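Local coordinates for N-alpha-acetyltransferase 35, NatC auxiliary subunit (Saccharomyces cerevisiae, PDB 6YGA), which serves as the auxiliary subunit of the NatC N-terminal acetyltransferase, which acetylates the N-terminal methionine of L-A virus Gag protein, at residues L587-F592 / E604-T609; F450-F455 / W470-L475; I74-N79 / K270-T275; S135-C138 / Y144-V147; F347-D350 / V354-K357. All blocks are in the same frame, centred on the assembly; numbering follows the deposited sequence.

Contacts 1 and 2 are buried and adjoin each other, their centres about 12 Å apart. Helix 465-506 carries one segment of contact 2 and also packs against contact 1. Contact 1 is an aromatic pair, and contact 2 is aliphatic packing between helices. Contacts 3 and 4 form a second group across the chain's centre. Contact 3 is buried and sets a phenylalanine ring on backbone. Contact 4 is partly buried and polar, with an indole N-H bound to a carbonyl. The two meet where Asn79 reaches Cys138 and Trp137. Contact 5 touches none of the others. It joins a buried aromatic packing to a more exposed arginine side.

Contact 1 (L587-F592 / E604-T609); sequences LRFKPF and EVFQQT. With EDO (1,2-ethanediol), chain C.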
# COMPACT_ATOMS: atom_id res chain seq x y z
N LEU B 587 -18.67 12.25 8.66
CA LEU B 587 -17.32 11.70 8.62
C LEU B 587 -17.03 11.06 7.27
O LEU B 587 -15.91 11.17 6.75
CB LEU B 587 -17.14 10.68 9.74
CG LEU B 587 -15.80 9.96 9.80
CD1 LEU B 587 -14.68 10.93 10.16
CD2 LEU B 587 -15.84 8.79 10.77
N ARG B 588 -18.02 10.37 6.69
CA ARG B 588 -17.80 9.69 5.42
C ARG B 588 -17.52 10.70 4.30
O ARG B 588 -16.68 10.45 3.43
CB ARG B 588 -19.01 8.82 5.07
CG ARG B 588 -19.07 8.34 3.63
CD ARG B 588 -17.89 7.44 3.29
NE ARG B 588 -17.92 6.20 4.06
CZ ARG B 588 -16.84 5.49 4.37
NH1 ARG B 588 -15.64 5.91 3.98
NH2 ARG B 588 -16.95 4.37 5.07
N PHE B 589 -18.19 11.85 4.34
CA PHE B 589 -18.07 12.86 3.30
C PHE B 589 -17.13 14.00 3.69
O PHE B 589 -17.10 15.02 3.00
CB PHE B 589 -19.46 13.41 2.96
CG PHE B 589 -20.34 12.40 2.27
CD1 PHE B 589 -21.14 11.53 3.00
CD2 PHE B 589 -20.36 12.32 0.88
CE1 PHE B 589 -21.94 10.61 2.36
CE2 PHE B 589 -21.16 11.40 0.24
CZ PHE B 589 -21.96 10.54 0.98
N LYS B 590 -16.38 13.83 4.77
CA LYS B 590 -15.36 14.81 5.15
C LYS B 590 -14.41 15.19 4.02
O LYS B 590 -14.08 16.38 3.91
CB LYS B 590 -14.59 14.29 6.37
CG LYS B 590 -13.55 15.24 6.95
CD LYS B 590 -12.92 14.63 8.19
CE LYS B 590 -11.97 15.59 8.89
NZ LYS B 590 -10.75 15.87 8.08
N PRO B 591 -13.93 14.27 3.16
CA PRO B 591 -13.01 14.71 2.09
C PRO B 591 -13.59 15.74 1.14
O PRO B 591 -12.83 16.49 0.52
CB PRO B 591 -12.69 13.40 1.35
CG PRO B 591 -12.87 12.35 2.36
CD PRO B 591 -14.03 12.80 3.21
N PHE B 592 -14.91 15.80 0.99
CA PHE B 592 -15.54 16.74 0.06
C PHE B 592 -16.08 17.97 0.77
O PHE B 592 -16.76 18.78 0.13
CB PHE B 592 -16.66 16.04 -0.71
CG PHE B 592 -16.34 14.61 -1.08
CD1 PHE B 592 -15.59 14.31 -2.21
CD2 PHE B 592 -16.81 13.56 -0.31
CE1 PHE B 592 -15.31 13.00 -2.55
CE2 PHE B 592 -16.53 12.24 -0.64
CZ PHE B 592 -15.78 11.96 -1.77
N GLU B 604 -29.73 16.67 5.21
CA GLU B 604 -31.16 16.61 4.97
C GLU B 604 -31.49 16.31 3.51
O GLU B 604 -32.50 15.66 3.22
CB GLU B 604 -31.82 17.92 5.40
CG GLU B 604 -31.84 18.16 6.90
CD GLU B 604 -30.54 18.73 7.44
OE1 GLU B 604 -29.60 18.94 6.64
OE2 GLU B 604 -30.46 18.97 8.66
N VAL B 605 -30.64 16.76 2.57
CA VAL B 605 -30.89 16.49 1.16
C VAL B 605 -30.70 15.01 0.86
O VAL B 605 -31.47 14.41 0.09
CB VAL B 605 -29.99 17.37 0.28
CG1 VAL B 605 -30.23 17.09 -1.19
CG2 VAL B 605 -30.23 18.85 0.58
N PHE B 606 -29.67 14.39 1.45
CA PHE B 606 -29.47 12.95 1.30
C PHE B 606 -30.70 12.18 1.77
O PHE B 606 -31.13 11.22 1.11
CB PHE B 606 -28.23 12.50 2.08
CG PHE B 606 -26.93 12.68 1.34
CD1 PHE B 606 -26.23 13.88 1.43
CD2 PHE B 606 -26.38 11.65 0.59
CE1 PHE B 606 -25.02 14.05 0.77
CE2 PHE B 606 -25.17 11.81 -0.07
CZ PHE B 606 -24.49 13.01 0.01
N GLN B 607 -31.26 12.57 2.91
CA GLN B 607 -32.41 11.85 3.46
C GLN B 607 -33.64 12.03 2.59
O GLN B 607 -34.36 11.07 2.30
CB GLN B 607 -32.69 12.32 4.89
CG GLN B 607 -31.47 12.32 5.79
CD GLN B 607 -30.79 10.97 5.84
OE1 GLN B 607 -31.44 9.93 6.02
NE2 GLN B 607 -29.47 10.96 5.68
N GLN B 608 -33.91 13.27 2.16
CA GLN B 608 -35.11 13.54 1.37
C GLN B 608 -35.05 12.84 0.02
O GLN B 608 -36.05 12.30 -0.45
CB GLN B 608 -35.30 15.04 1.20
CG GLN B 608 -36.53 15.42 0.40
CD GLN B 608 -37.82 14.95 1.05
OE1 GLN B 608 -37.92 14.88 2.28
NE2 GLN B 608 -38.81 14.63 0.23
N THR B 609 -33.87 12.85 -0.62
CA THR B 609 -33.73 12.20 -1.92
C THR B 609 -34.07 10.71 -1.83
O THR B 609 -34.75 10.17 -2.71
CB THR B 609 -32.31 12.39 -2.45
OG1 THR B 609 -32.05 13.79 -2.62
CG2 THR B 609 -32.13 11.69 -3.78
C1 EDO C . -13.87 8.89 3.03
O1 EDO C . -14.73 7.99 2.33
C2 EDO C . -12.42 8.47 2.86
O2 EDO C . -12.20 7.20 3.47
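Over one face of the Phe589 ring lies CZ of Phe606; the two rings meet obliquely. Seen from Phe606, the approach is neither over its face nor at its edge. The planes meet at 53° and the centroids are 4.8 Å apart. Phe589 CZ and Phe606 CE2 make the closest contact, at 3.6 Å. The two side chains come from opposite directions and meet through CE2 and CZ of each ring. The contact has no hydrogen bond across it.

Beside the pair, O1 of an ethanediol lies in the Arg588 guanidinium plane, at its edge. Arg588 NH1 donates to this O1 at 2.8 Å. Pro591 CG packs on the diol C1 at 3.7 Å. The diol, probably from the crystallisation liquor, also bonds to Met138 O of the N-alpha-acetyltransferase 30 chain and sits at the subunit boundary. Arg588 forms a salt bridge with Glu464 and a hydrogen bond to Arg137 O of that chain.

His585 meets both phenylalanine rings. Phe589 lies just past the end of helix 581-588, and Phe606 projects from helix 603-613. Helix 465-506 packs beside them, with Tyr471 edge-to-face with Phe589 and Trp470 edge-to-face with Phe606.

Contact 2 (F450-F455 / W470-L475); sequences FSLKGF and WYVYYL
Apolar packing carries the contact, with Val472 set against both Ser451 and Leu452. Leu452 CD2 lies 3.7 Å from Val472 CG1, and its CG is also near that methyl. Leu452 leaves its backbone alongside the other helix, and its end comes nearer. The two side chains cross at a slant. Val472 points toward helix 433-456 and divides its two methyls between two partners. CG1 lies anti to the backbone N (chi1 176°) and serves Leu452. CG2 lies beside the backbone N and packs on Ser451 CB at 3.5 Å, while also nearing Leu452 CD2.

Polar groups add little across the interface, and no hydrogen bond joins the segments. Ser451 OG lies at the edge of the Tyr471 ring, near its plane, 4.2 Å from CE2. This is only a loose van der Waals contact. The hydroxyl of Ser451 is hydrogen-bonded instead to Met447 O, one turn back on its own helix.

Within the second segment an aliphatic group packs on a ring. Leu475 CG sits over one face of Tyr471, 3.8 Å above its plane and toward the rim.

The two helices run close to antiparallel, at 151°, with local axes 10.2 Å apart. Ser451 and Val472 bring the backbones nearest, their CA atoms 7.0 Å apart. A short connection between helices 433-456 and 465-506 makes this a helical hairpin. Helix 511-564 also packs on Val472 through Cys552, and helix 406-429 lies against Phe450 and Lys453 on the other helix.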
# COMPACT_ATOMS: atom_id res chain seq x y z
N PHE B 450 -12.16 9.19 -7.07
CA PHE B 450 -11.86 8.91 -5.66
C PHE B 450 -13.03 8.21 -4.97
O PHE B 450 -12.82 7.31 -4.16
CB PHE B 450 -11.52 10.22 -4.95
CG PHE B 450 -11.43 10.10 -3.45
CD1 PHE B 450 -10.31 9.53 -2.86
CD2 PHE B 450 -12.45 10.57 -2.65
CE1 PHE B 450 -10.23 9.43 -1.48
CE2 PHE B 450 -12.37 10.47 -1.27
CZ PHE B 450 -11.25 9.90 -0.69
N SER B 451 -14.26 8.61 -5.30
CA SER B 451 -15.43 8.04 -4.62
C SER B 451 -15.69 6.62 -5.08
O SER B 451 -15.91 5.72 -4.26
CB SER B 451 -16.66 8.92 -4.86
OG SER B 451 -16.46 10.24 -4.38
N LEU B 452 -15.71 6.39 -6.40
CA LEU B 452 -15.98 5.05 -6.91
C LEU B 452 -14.87 4.07 -6.53
O LEU B 452 -15.13 2.88 -6.35
CB LEU B 452 -16.15 5.09 -8.43
CG LEU B 452 -17.33 5.90 -8.98
CD1 LEU B 452 -17.32 5.91 -10.50
CD2 LEU B 452 -18.66 5.35 -8.46
N LYS B 453 -13.64 4.56 -6.38
CA LYS B 453 -12.54 3.67 -6.02
C LYS B 453 -12.76 3.04 -4.65
O LYS B 453 -12.25 1.94 -4.38
CB LYS B 453 -11.22 4.45 -6.06
CG LYS B 453 -10.00 3.65 -5.66
CD LYS B 453 -9.64 2.61 -6.69
CE LYS B 453 -8.52 1.73 -6.18
NZ LYS B 453 -8.15 0.68 -7.17
N GLY B 454 -13.53 3.70 -3.78
CA GLY B 454 -13.84 3.14 -2.48
C GLY B 454 -14.60 1.83 -2.55
O GLY B 454 -14.45 0.97 -1.67
N PHE B 455 -15.42 1.64 -3.58
CA PHE B 455 -16.13 0.38 -3.74
C PHE B 455 -15.18 -0.75 -4.12
O PHE B 455 -15.38 -1.90 -3.71
CB PHE B 455 -17.24 0.51 -4.79
CG PHE B 455 -18.45 1.25 -4.30
CD1 PHE B 455 -19.34 0.65 -3.42
CD2 PHE B 455 -18.70 2.55 -4.72
CE1 PHE B 455 -20.45 1.33 -2.97
CE2 PHE B 455 -19.81 3.23 -4.27
CZ PHE B 455 -20.69 2.62 -3.39
N TRP B 470 -25.35 7.78 -4.96
CA TRP B 470 -26.13 8.95 -5.32
C TRP B 470 -25.26 10.20 -5.36
O TRP B 470 -25.49 11.09 -6.19
CB TRP B 470 -27.29 9.15 -4.36
CG TRP B 470 -28.10 10.36 -4.72
CD1 TRP B 470 -29.07 10.43 -5.67
CD2 TRP B 470 -27.98 11.67 -4.16
NE1 TRP B 470 -29.57 11.71 -5.74
CE2 TRP B 470 -28.92 12.49 -4.82
CE3 TRP B 470 -27.18 12.24 -3.17
CZ2 TRP B 470 -29.08 13.84 -4.52
CZ3 TRP B 470 -27.33 13.57 -2.87
CH2 TRP B 470 -28.28 14.36 -3.54
N TYR B 471 -24.26 10.28 -4.48
CA TYR B 471 -23.35 11.42 -4.52
C TYR B 471 -22.55 11.43 -5.82
O TYR B 471 -22.32 12.49 -6.40
CB TYR B 471 -22.42 11.40 -3.31
CG TYR B 471 -21.41 12.53 -3.30
CD1 TYR B 471 -21.83 13.85 -3.21
CD2 TYR B 471 -20.05 12.27 -3.37
CE1 TYR B 471 -20.92 14.88 -3.19
CE2 TYR B 471 -19.13 13.30 -3.35
CZ TYR B 471 -19.57 14.60 -3.27
OH TYR B 471 -18.65 15.63 -3.25
N VAL B 472 -22.15 10.25 -6.31
CA VAL B 472 -21.40 10.20 -7.56
C VAL B 472 -22.32 10.49 -8.74
O VAL B 472 -21.92 11.14 -9.71
CB VAL B 472 -20.69 8.84 -7.70
CG1 VAL B 472 -19.99 8.73 -9.05
CG2 VAL B 472 -19.68 8.67 -6.58
N TYR B 473 -23.56 10.01 -8.68
CA TYR B 473 -24.56 10.43 -9.65
C TYR B 473 -24.71 11.95 -9.65
O TYR B 473 -24.70 12.59 -10.71
CB TYR B 473 -25.90 9.76 -9.34
CG TYR B 473 -27.06 10.29 -10.15
CD1 TYR B 473 -27.29 9.85 -11.44
CD2 TYR B 473 -27.92 11.23 -9.61
CE1 TYR B 473 -28.35 10.33 -12.18
CE2 TYR B 473 -28.99 11.73 -10.35
CZ TYR B 473 -29.20 11.27 -11.63
OH TYR B 473 -30.25 11.75 -12.37
N TYR B 474 -24.83 12.54 -8.46
CA TYR B 474 -24.89 13.99 -8.33
C TYR B 474 -23.66 14.65 -8.93
O TYR B 474 -23.77 15.63 -9.68
CB TYR B 474 -25.06 14.35 -6.85
CG TYR B 474 -24.80 15.79 -6.50
CD1 TYR B 474 -25.79 16.76 -6.63
CD2 TYR B 474 -23.57 16.18 -5.99
CE1 TYR B 474 -25.56 18.08 -6.29
CE2 TYR B 474 -23.32 17.49 -5.64
CZ TYR B 474 -24.32 18.44 -5.80
OH TYR B 474 -24.07 19.75 -5.46
N LEU B 475 -22.47 14.13 -8.63
CA LEU B 475 -21.25 14.67 -9.22
C LEU B 475 -21.23 14.48 -10.74
O LEU B 475 -20.86 15.40 -11.48
CB LEU B 475 -20.01 14.02 -8.60
CG LEU B 475 -19.69 14.30 -7.13
CD1 LEU B 475 -18.37 13.64 -6.77
CD2 LEU B 475 -19.66 15.80 -6.85

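Contact 3 (I74-N79 / K270-T275); sequences IEFDVN and KGAFST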
# COMPACT_ATOMS: atom_id res chain seq x y z
N ILE B 74 24.92 -23.79 10.34
CA ILE B 74 25.96 -23.15 11.13
C ILE B 74 27.33 -23.35 10.49
O ILE B 74 28.15 -22.43 10.47
CB ILE B 74 25.93 -23.69 12.58
CG1 ILE B 74 24.63 -23.30 13.27
CG2 ILE B 74 27.12 -23.18 13.37
CD1 ILE B 74 24.45 -23.91 14.65
N GLU B 75 27.58 -24.53 9.95
CA GLU B 75 28.90 -24.90 9.46
C GLU B 75 29.09 -24.67 7.97
O GLU B 75 30.17 -24.99 7.45
CB GLU B 75 29.19 -26.38 9.78
CG GLU B 75 29.05 -26.75 11.25
CD GLU B 75 30.08 -26.07 12.14
OE1 GLU B 75 31.11 -25.60 11.62
OE2 GLU B 75 29.85 -26.01 13.37
N PHE B 76 28.10 -24.13 7.27
CA PHE B 76 28.21 -23.96 5.83
C PHE B 76 29.41 -23.09 5.48
O PHE B 76 29.60 -22.01 6.05
CB PHE B 76 26.93 -23.35 5.24
CG PHE B 76 26.93 -23.30 3.74
CD1 PHE B 76 27.49 -22.22 3.07
CD2 PHE B 76 26.39 -24.33 2.99
CE1 PHE B 76 27.50 -22.17 1.69
CE2 PHE B 76 26.40 -24.29 1.61
CZ PHE B 76 26.95 -23.20 0.96
N ASP B 77 30.21 -23.56 4.53
CA ASP B 77 31.42 -22.87 4.09
C ASP B 77 31.34 -22.61 2.60
O ASP B 77 31.11 -23.53 1.81
CB ASP B 77 32.67 -23.70 4.42
CG ASP B 77 33.96 -22.90 4.26
OD1 ASP B 77 34.16 -22.28 3.20
OD2 ASP B 77 34.77 -22.90 5.21
N VAL B 78 31.53 -21.34 2.22
CA VAL B 78 31.47 -20.98 0.80
C VAL B 78 32.64 -21.58 0.02
O VAL B 78 32.52 -21.80 -1.19
CB VAL B 78 31.42 -19.45 0.66
CG1 VAL B 78 30.05 -18.93 1.04
CG2 VAL B 78 32.50 -18.80 1.51
N ASN B 79 33.77 -21.84 0.69
CA ASN B 79 34.96 -22.33 0.00
C ASN B 79 34.90 -23.82 -0.30
O ASN B 79 35.75 -24.32 -1.05
CB ASN B 79 36.22 -22.03 0.82
CG ASN B 79 36.33 -20.57 1.22
OD1 ASN B 79 36.62 -19.71 0.39
ND2 ASN B 79 36.10 -20.29 2.50
N LYS B 270 22.81 -28.02 1.77
CA LYS B 270 22.17 -27.64 3.02
C LYS B 270 22.95 -26.53 3.72
O LYS B 270 24.17 -26.62 3.87
CB LYS B 270 22.03 -28.86 3.92
CG LYS B 270 21.00 -29.87 3.44
CD LYS B 270 20.73 -30.93 4.50
CE LYS B 270 19.66 -31.91 4.04
NZ LYS B 270 19.42 -32.97 5.06
N GLY B 271 22.23 -25.49 4.14
CA GLY B 271 22.85 -24.34 4.75
C GLY B 271 23.24 -23.24 3.79
O GLY B 271 23.74 -22.19 4.23
N ALA B 272 23.06 -23.45 2.48
CA ALA B 272 23.35 -22.39 1.51
C ALA B 272 22.42 -21.20 1.71
O ALA B 272 22.84 -20.05 1.56
CB ALA B 272 23.24 -22.94 0.09
N PHE B 273 21.16 -21.47 2.02
CA PHE B 273 20.17 -20.43 2.31
C PHE B 273 19.65 -20.65 3.72
O PHE B 273 19.14 -21.73 4.03
CB PHE B 273 19.03 -20.46 1.29
CG PHE B 273 19.47 -20.28 -0.13
CD1 PHE B 273 19.94 -21.36 -0.86
CD2 PHE B 273 19.40 -19.04 -0.74
CE1 PHE B 273 20.35 -21.20 -2.18
CE2 PHE B 273 19.81 -18.87 -2.05
CZ PHE B 273 20.28 -19.95 -2.77
N SER B 274 19.79 -19.63 4.57
CA SER B 274 19.41 -19.77 5.97
C SER B 274 19.14 -18.39 6.55
O SER B 274 19.35 -17.36 5.90
CB SER B 274 20.50 -20.50 6.76
OG SER B 274 21.70 -19.74 6.80
N THR B 275 18.66 -18.39 7.79
CA THR B 275 18.51 -17.18 8.58
C THR B 275 19.78 -16.82 9.34
O THR B 275 19.72 -16.03 10.30
CB THR B 275 17.33 -17.32 9.55
OG1 THR B 275 17.49 -18.52 10.32
CG2 THR B 275 16.01 -17.38 8.79
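A phenylalanine packed on a loop backbone makes this contact, where the chain leaves helix 71-75. Phe76, the first residue past that helix, sets its ring against Lys270, Gly271 and Ala272. With CG anti to the backbone N (chi1 -173°), the ring lies along this backbone.

One face of the ring receives Gly271 O and Ala272 N. Gly271 O is 3.4 Å from Phe76 CG. Ala272 CA forms a CH-pi contact over the same ring, 3.8 Å from the centroid and 19° off the normal. Ala272 CB adds an apolar touch to Phe76 CE2, at 3.8 Å. Lys270 O lies at the ring edge, near its plane, 3.3 Å from Phe76 CD2. The Lys270 side chain leaves the backbone away from the ring, and the residue takes part through its carbonyl.

Gly271 has a positive phi of 90°. Its lack of a side chain lets Phe76 CB come close to its backbone. No hydrogen bond crosses between the two segments.

Downstream, Asp77 OD1 accepts from Asn79 N at 2.6 Å, which closes an Asx turn. The N-H comes in almost in line with the C-O bond.

Tyr82 meets the Phe76 ring with planes nearly parallel. The Phe76 ring also touches Arg118 of helix 118-129, which is joined to Ala272 by backbone hydrogen bonding. The contact thus joins the exit of helix 71-75 to the loop between helices 245-260 and 276-280, beside helix 118-129.

Contact 4 (S135-C138 / Y144-V147); sequences SSWC and YDKV
Trp137 donates its indole N-H to Tyr144 O across the contact, at an NE1-O distance of 3.0 Å. The acceptor lies close to the indole plane. The bond is moderately bent, at 152°, and NE1 stands above the carbonyl plane of Tyr144, 64° out of it. With CG between the backbone N and the carbonyl carbon (chi1 60°), the indole turns NE1 to the helix. Asp145 lends its backbone and carboxylate as well. Ser135 OG is 3.3 Å from Asp145 O, a weak bond at most; Trp137 O is also within reach of the same hydroxyl. Asp145 OD2 approaches Cys138 CA at 3.5 Å.

Further out, Ser135 CB covers one face of the indole, 4.1 Å above its centre. Tyr119 meets the same ring edge-to-face. The Asp145 carboxylate takes two hydrogen bonds, OD1 with Thr139 OG1 and OD2 from Gly140 N. These bonds tie the connecting turn to the first turns of the helix. The Tyr144 hydroxyl bonds to Tyr82 O.

The loop thus folds back on helix 142-167, which has a wider pi-type turn here. Helix 118-129 lies beside Trp137, helix 85-104 beside the Tyr144 ring, and helix 193-209 beside Lys146 and Val147.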
# COMPACT_ATOMS: atom_id res chain seq x y z
N SER B 135 34.87 -12.94 -7.26
CA SER B 135 34.27 -13.68 -6.15
C SER B 135 35.12 -13.56 -4.88
O SER B 135 36.33 -13.34 -4.95
CB SER B 135 34.08 -15.15 -6.52
OG SER B 135 35.33 -15.80 -6.70
N SER B 136 34.47 -13.70 -3.73
CA SER B 136 35.12 -13.57 -2.43
C SER B 136 35.50 -14.91 -1.83
O SER B 136 35.97 -14.96 -0.69
CB SER B 136 34.21 -12.81 -1.46
OG SER B 136 33.61 -11.70 -2.10
N TRP B 137 35.31 -16.01 -2.57
CA TRP B 137 35.60 -17.35 -2.09
C TRP B 137 36.39 -18.12 -3.14
O TRP B 137 36.16 -17.96 -4.34
CB TRP B 137 34.30 -18.10 -1.75
CG TRP B 137 33.37 -18.24 -2.92
CD1 TRP B 137 33.38 -19.24 -3.86
CD2 TRP B 137 32.29 -17.37 -3.29
NE1 TRP B 137 32.38 -19.03 -4.78
CE2 TRP B 137 31.70 -17.89 -4.45
CE3 TRP B 137 31.78 -16.19 -2.74
CZ2 TRP B 137 30.62 -17.28 -5.08
CZ3 TRP B 137 30.70 -15.58 -3.36
CH2 TRP B 137 30.14 -16.13 -4.52
N CYS B 138 37.32 -18.96 -2.67
CA CYS B 138 38.15 -19.79 -3.53
C CYS B 138 37.91 -21.25 -3.17
O CYS B 138 38.37 -21.72 -2.12
CB CYS B 138 39.63 -19.43 -3.38
SG CYS B 138 40.09 -17.80 -4.00
N TYR B 144 31.92 -23.13 -8.99
CA TYR B 144 31.68 -22.30 -7.81
C TYR B 144 32.39 -20.95 -7.91
O TYR B 144 31.80 -19.92 -7.56
CB TYR B 144 32.14 -23.03 -6.55
CG TYR B 144 31.19 -24.11 -6.08
CD1 TYR B 144 31.26 -25.40 -6.60
CD2 TYR B 144 30.23 -23.85 -5.11
CE1 TYR B 144 30.40 -26.39 -6.17
CE2 TYR B 144 29.36 -24.83 -4.68
CZ TYR B 144 29.45 -26.10 -5.21
OH TYR B 144 28.60 -27.09 -4.78
N ASP B 145 33.63 -20.94 -8.38
CA ASP B 145 34.45 -19.73 -8.31
C ASP B 145 34.14 -18.76 -9.44
O ASP B 145 34.13 -17.54 -9.23
CB ASP B 145 35.93 -20.09 -8.30
CG ASP B 145 36.30 -21.05 -7.18
OD1 ASP B 145 35.41 -21.78 -6.71
OD2 ASP B 145 37.48 -21.06 -6.76
N LYS B 146 33.89 -19.27 -10.65
CA LYS B 146 33.70 -18.42 -11.82
C LYS B 146 32.24 -18.32 -12.25
O LYS B 146 31.72 -17.22 -12.41
CB LYS B 146 34.55 -18.94 -12.99
CG LYS B 146 35.41 -17.86 -13.65
CD LYS B 146 34.55 -16.75 -14.24
CE LYS B 146 35.37 -15.53 -14.66
NZ LYS B 146 34.53 -14.48 -15.30
N VAL B 147 31.56 -19.46 -12.45
CA VAL B 147 30.18 -19.42 -12.91
C VAL B 147 29.26 -18.88 -11.83
O VAL B 147 28.50 -17.94 -12.05
CB VAL B 147 29.74 -20.82 -13.38
CG1 VAL B 147 28.28 -20.80 -13.82
CG2 VAL B 147 30.63 -21.30 -14.51

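Contact 5 (F347-D350 / V354-K357); sequences FIRD and VLGK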
# COMPACT_ATOMS: atom_id res chain seq x y z
N PHE B 347 8.89 8.63 -17.50
CA PHE B 347 7.99 9.66 -18.03
C PHE B 347 8.51 11.06 -17.73
O PHE B 347 8.47 11.94 -18.60
CB PHE B 347 6.59 9.45 -17.44
CG PHE B 347 5.52 10.27 -18.09
CD1 PHE B 347 5.12 10.01 -19.39
CD2 PHE B 347 4.89 11.29 -17.39
CE1 PHE B 347 4.12 10.77 -19.99
CE2 PHE B 347 3.89 12.04 -17.98
CZ PHE B 347 3.51 11.78 -19.28
N ILE B 348 8.99 11.28 -16.51
CA ILE B 348 9.54 12.56 -16.07
C ILE B 348 11.04 12.37 -15.92
O ILE B 348 11.49 11.69 -14.99
CB ILE B 348 8.90 13.03 -14.76
CG1 ILE B 348 7.38 13.03 -14.89
CG2 ILE B 348 9.42 14.40 -14.36
CD1 ILE B 348 6.65 13.37 -13.61
N ARG B 349 11.82 12.97 -16.82
CA ARG B 349 13.19 12.57 -17.05
C ARG B 349 14.19 13.53 -16.40
O ARG B 349 13.82 14.49 -15.72
CB ARG B 349 13.45 12.43 -18.55
CG ARG B 349 12.62 11.33 -19.19
CD ARG B 349 13.00 11.08 -20.63
NE ARG B 349 12.26 9.94 -21.17
CZ ARG B 349 12.35 9.50 -22.42
NH1 ARG B 349 13.15 10.10 -23.29
NH2 ARG B 349 11.63 8.45 -22.79
N ASP B 350 15.48 13.26 -16.62
CA ASP B 350 16.54 13.96 -15.90
C ASP B 350 16.58 15.44 -16.25
O ASP B 350 16.75 16.29 -15.37
CB ASP B 350 17.89 13.31 -16.19
CG ASP B 350 18.05 11.97 -15.53
OD1 ASP B 350 17.50 11.78 -14.42
OD2 ASP B 350 18.73 11.10 -16.11
N VAL B 354 9.29 16.08 -20.09
CA VAL B 354 8.37 14.95 -20.15
C VAL B 354 8.69 14.16 -21.40
O VAL B 354 8.56 14.67 -22.52
CB VAL B 354 6.90 15.41 -20.15
CG1 VAL B 354 5.97 14.23 -20.29
CG2 VAL B 354 6.60 16.18 -18.87
N LEU B 355 9.15 12.92 -21.22
CA LEU B 355 9.50 12.00 -22.31
C LEU B 355 10.57 12.56 -23.23
O LEU B 355 10.69 12.13 -24.38
CB LEU B 355 8.26 11.62 -23.12
CG LEU B 355 7.17 10.88 -22.35
CD1 LEU B 355 5.94 10.68 -23.22
CD2 LEU B 355 7.71 9.54 -21.87
N GLY B 356 11.36 13.53 -22.75
CA GLY B 356 12.35 14.19 -23.58
C GLY B 356 11.78 15.00 -24.72
O GLY B 356 12.53 15.37 -25.63
N LYS B 357 10.48 15.29 -24.71
CA LYS B 357 9.83 15.99 -25.80
C LYS B 357 9.38 17.39 -25.43
O LYS B 357 9.60 18.33 -26.20
CB LYS B 357 8.62 15.17 -26.30
CG LYS B 357 8.96 13.78 -26.80
CD LYS B 357 7.70 13.01 -27.20
CE LYS B 357 8.03 11.64 -27.77
NZ LYS B 357 8.77 10.81 -26.78
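Phe347 makes the tight side of this contact, packing its ring against Val354 and Leu355. Val354 CG1 lies over one face as a CH-pi contact, 3.9 Å from the ring centroid. Leu355 comes obliquely, with CD2 3.6 Å from Phe347 CD1. With CG anti to the backbone N (chi1 -169°), the Phe347 side chain runs beside that of Val354, which puts the valine methyl over the ring. The Phe347 carbonyl accepts from Leu355 N at 2.9 Å, and Val354 CA adds a C-H...O contact at 3.4 Å to the same oxygen. Tyr399 stacks on the Phe347 ring.

The looser side belongs to Arg349 and exposed Gly356. The extended arginine lays a face of its guanidinium over the Leu355 carbonyl group. NH1 is 3.4 Å from Leu355 O, but the angle is too poor for a hydrogen bond. Arg349 CD also touches Gly356 N at 3.6 Å. NE is bonded instead to Phe346 O, and Tyr240 makes a cation-pi contact. Lys357 NZ bonds weakly to Leu355 O and forms a salt bridge with Asp314.

Lys357 N bonds to Val354 O, closing a beta turn close to type I' beside the single Ile348-Val354 bridge, between helices 337-347 and 360-372.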